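Local coordinates for cutm, flavoprotein of carbon monoxide dehydrogenase (Hydrogenophaga pseudoflava, PDB 1FFV) that carries the flavin-adenine dinucleotide of carbon monoxide dehydrogenase and probably passes electrons from the iron-sulfur subunit to the final acceptor, at residues P148-F153 against A223-A228. Sequence-based numbering, arbitrary orientation.
Sequences PADGFF and ALRAEA. Unlike the reference sequence in segment 223-228: Ala226 (reference Arg), Ala228 (reference Gly).
Asp150 and Arg225 form a salt bridge with their flat groups almost perpendicular, the carboxylate and guanidinium planes standing 86° apart, so the paired, coplanar two-bond geometry is not reached. A single hydrogen bond joins them, Arg225 NH1 to Asp150 OD2 at 3.0 Å. It is bent, with an N-H...O angle of 139°, and NH1 meets the oxygen from above the carboxylate plane, 53° out of it. The other oxygen lies against the aliphatic part of the arginine instead, Asp150 OD1 being 3.6 Å from Arg225 CD. Both side chains have CG anti to the backbone N, and Arg225 continues fully extended to NE, which carries its guanidinium past the carboxylate; the two side chains cross at about a right angle.

The bridge spans two parts of the flavoprotein. Asp150, the centre of an inverse gamma turn, sits in the loop between strands 143-148 and 153-155 of the FAD-binding region, whereas Arg225 lies on the short edge strand 224-225 of the four-stranded antiparallel sheet in the C-terminal region. Helix 125-131 bridges the same junction: its Pro126 touches both Phe153 and Ala223, and its Ile130 touches Arg225.

Arg225 has further acidic partners. Arg225 NH2 makes a salt bridge with Glu230, and Glu227 OE1 stands 3.8 Å from Arg225 NH1, a long contact well out of the guanidinium plane and therefore purely electrostatic, while Glu227 CG lies over one guanidinium face, offset toward its rim. An alanine at Asp150 would remove the acceptor of NH1 and the oxygen beside CD, and is likely to leave NH1 with only the long Glu227 contact among the charges of the two segments, the guanidinium then being held mainly through Glu230.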
ATOM      1  N   PRO C 148     -42.706 -33.263  33.923  1.00 28.74           N
ATOM      2  CA  PRO C 148     -41.594 -34.215  33.996  1.00 28.46           C
ATOM      3  C   PRO C 148     -40.804 -34.314  32.694  1.00 28.29           C
ATOM      4  O   PRO C 148     -41.343 -34.090  31.608  1.00 28.32           O
ATOM      5  CB  PRO C 148     -42.301 -35.530  34.298  1.00 28.08           C
ATOM      6  CG  PRO C 148     -43.555 -35.396  33.516  1.00 28.26           C
ATOM      7  CD  PRO C 148     -43.993 -33.979  33.834  1.00 28.47           C
ATOM      8  N   ALA C 149     -39.516 -34.616  32.817  1.00 28.34           N
ATOM      9  CA  ALA C 149     -38.656 -34.788  31.653  1.00 28.40           C
ATOM     10  C   ALA C 149     -39.239 -35.965  30.869  1.00 28.86           C
ATOM     11  O   ALA C 149     -39.387 -35.900  29.650  1.00 28.52           O
ATOM     12  CB  ALA C 149     -37.233 -35.092  32.092  1.00 27.44           C
ATOM     13  N   ASP C 150     -39.626 -37.014  31.597  1.00 29.37           N
ATOM     14  CA  ASP C 150     -40.222 -38.204  30.995  1.00 29.84           C
ATOM     15  C   ASP C 150     -41.654 -37.878  30.576  1.00 29.47           C
ATOM     16  O   ASP C 150     -42.599 -38.102  31.320  1.00 29.68           O
ATOM     17  CB  ASP C 150     -40.203 -39.363  31.997  1.00 30.39           C
ATOM     18  CG  ASP C 150     -40.872 -40.613  31.463  1.00 30.96           C
ATOM     19  OD1 ASP C 150     -40.697 -40.918  30.268  1.00 32.00           O
ATOM     20  OD2 ASP C 150     -41.574 -41.300  32.236  1.00 31.24           O
ATOM     21  N   GLY C 151     -41.796 -37.300  29.394  1.00 29.71           N
ATOM     22  CA  GLY C 151     -43.108 -36.923  28.900  1.00 29.43           C
ATOM     23  C   GLY C 151     -43.073 -35.546  28.262  1.00 29.36           C
ATOM     24  O   GLY C 151     -44.038 -35.127  27.616  1.00 29.32           O
ATOM     25  N   PHE C 152     -41.933 -34.870  28.410  1.00 29.25           N
ATOM     26  CA  PHE C 152     -41.713 -33.527  27.879  1.00 29.52           C
ATOM     27  C   PHE C 152     -41.404 -33.489  26.378  1.00 29.92           C
ATOM     28  O   PHE C 152     -41.708 -32.506  25.698  1.00 29.65           O
ATOM     29  CB  PHE C 152     -40.553 -32.877  28.634  1.00 29.19           C
ATOM     30  CG  PHE C 152     -40.329 -31.431  28.292  1.00 29.93           C
ATOM     31  CD1 PHE C 152     -41.206 -30.446  28.749  1.00 29.76           C
ATOM     32  CD2 PHE C 152     -39.221 -31.044  27.541  1.00 29.48           C
ATOM     33  CE1 PHE C 152     -40.976 -29.093  28.462  1.00 29.78           C
ATOM     34  CE2 PHE C 152     -38.984 -29.696  27.252  1.00 29.25           C
ATOM     35  CZ  PHE C 152     -39.860 -28.724  27.712  1.00 29.43           C
ATOM     36  N   PHE C 153     -40.799 -34.560  25.873  1.00 30.14           N
ATOM     37  CA  PHE C 153     -40.395 -34.639  24.479  1.00 30.77           C
ATOM     38  C   PHE C 153     -41.446 -35.309  23.602  1.00 31.65           C
ATOM     39  O   PHE C 153     -41.711 -36.507  23.728  1.00 32.29           O
ATOM     40  CB  PHE C 153     -39.029 -35.322  24.416  1.00 29.77           C
ATOM     41  CG  PHE C 153     -38.023 -34.714  25.369  1.00 29.12           C
ATOM     42  CD1 PHE C 153     -37.446 -33.472  25.095  1.00 28.63           C
ATOM     43  CD2 PHE C 153     -37.706 -35.348  26.576  1.00 28.50           C
ATOM     44  CE1 PHE C 153     -36.572 -32.865  26.011  1.00 28.37           C
ATOM     45  CE2 PHE C 153     -36.833 -34.753  27.502  1.00 27.86           C
ATOM     46  CZ  PHE C 153     -36.267 -33.510  27.220  1.00 28.21           C
ATOM     47  N   ALA C 223     -35.751 -38.240  22.428  1.00 29.58           N
ATOM     48  CA  ALA C 223     -34.977 -39.014  23.380  1.00 29.58           C
ATOM     49  C   ALA C 223     -35.993 -40.017  23.914  1.00 29.95           C
ATOM     50  O   ALA C 223     -37.179 -39.698  24.033  1.00 29.80           O
ATOM     51  CB  ALA C 223     -34.480 -38.128  24.497  1.00 29.18           C
ATOM     52  N   LEU C 224     -35.547 -41.222  24.245  1.00 30.21           N
ATOM     53  CA  LEU C 224     -36.483 -42.224  24.718  1.00 30.27           C
ATOM     54  C   LEU C 224     -36.126 -42.891  26.027  1.00 30.61           C
ATOM     55  O   LEU C 224     -34.962 -43.215  26.282  1.00 30.65           O
ATOM     56  CB  LEU C 224     -36.639 -43.332  23.674  1.00 30.36           C
ATOM     57  CG  LEU C 224     -37.041 -43.038  22.230  1.00 30.81           C
ATOM     58  CD1 LEU C 224     -37.084 -44.355  21.473  1.00 30.29           C
ATOM     59  CD2 LEU C 224     -38.401 -42.345  22.159  1.00 30.86           C
ATOM     60  N   ARG C 225     -37.144 -43.097  26.858  1.00 30.78           N
ATOM     61  CA  ARG C 225     -36.956 -43.822  28.105  1.00 30.57           C
ATOM     62  C   ARG C 225     -37.196 -45.268  27.674  1.00 30.30           C
ATOM     63  O   ARG C 225     -38.029 -45.524  26.796  1.00 29.91           O
ATOM     64  CB  ARG C 225     -37.994 -43.426  29.149  1.00 30.54           C
ATOM     65  CG  ARG C 225     -37.844 -44.203  30.437  1.00 31.11           C
ATOM     66  CD  ARG C 225     -38.866 -43.792  31.465  1.00 31.51           C
ATOM     67  NE  ARG C 225     -38.724 -44.564  32.698  1.00 31.78           N
ATOM     68  CZ  ARG C 225     -39.609 -44.560  33.689  1.00 31.67           C
ATOM     69  NH1 ARG C 225     -40.710 -43.823  33.595  1.00 31.25           N
ATOM     70  NH2 ARG C 225     -39.387 -45.285  34.779  1.00 31.52           N
ATOM     71  N   ALA C 226     -36.450 -46.206  28.246  1.00 30.02           N
ATOM     72  CA  ALA C 226     -36.616 -47.613  27.888  1.00 29.79           C
ATOM     73  C   ALA C 226     -37.190 -48.404  29.065  1.00 29.78           C
ATOM     74  O   ALA C 226     -36.455 -49.067  29.803  1.00 29.46           O
ATOM     75  CB  ALA C 226     -35.283 -48.194  27.428  1.00 29.55           C
ATOM     76  N   GLU C 227     -38.509 -48.323  29.236  1.00 29.83           N
ATOM     77  CA  GLU C 227     -39.184 -49.006  30.337  1.00 30.04           C
ATOM     78  C   GLU C 227     -39.125 -50.524  30.294  1.00 30.20           C
ATOM     79  O   GLU C 227     -38.869 -51.147  31.322  1.00 30.26           O
ATOM     80  CB  GLU C 227     -40.625 -48.515  30.503  1.00 29.85           C
ATOM     81  CG  GLU C 227     -40.720 -47.118  31.106  1.00 29.57           C
ATOM     82  CD  GLU C 227     -42.083 -46.832  31.708  1.00 29.76           C
ATOM     83  OE1 GLU C 227     -42.794 -45.951  31.183  1.00 28.86           O
ATOM     84  OE2 GLU C 227     -42.441 -47.495  32.709  1.00 29.47           O
ATOM     85  N   ALA C 228     -39.358 -51.121  29.127  1.00 30.40           N
ATOM     86  CA  ALA C 228     -39.277 -52.579  29.000  1.00 31.09           C
ATOM     87  C   ALA C 228     -37.846 -53.012  29.325  1.00 31.34           C
ATOM     88  O   ALA C 228     -37.622 -54.087  29.884  1.00 32.03           O
ATOM     89  CB  ALA C 228     -39.650 -53.024  27.599  1.00 30.94           C
TER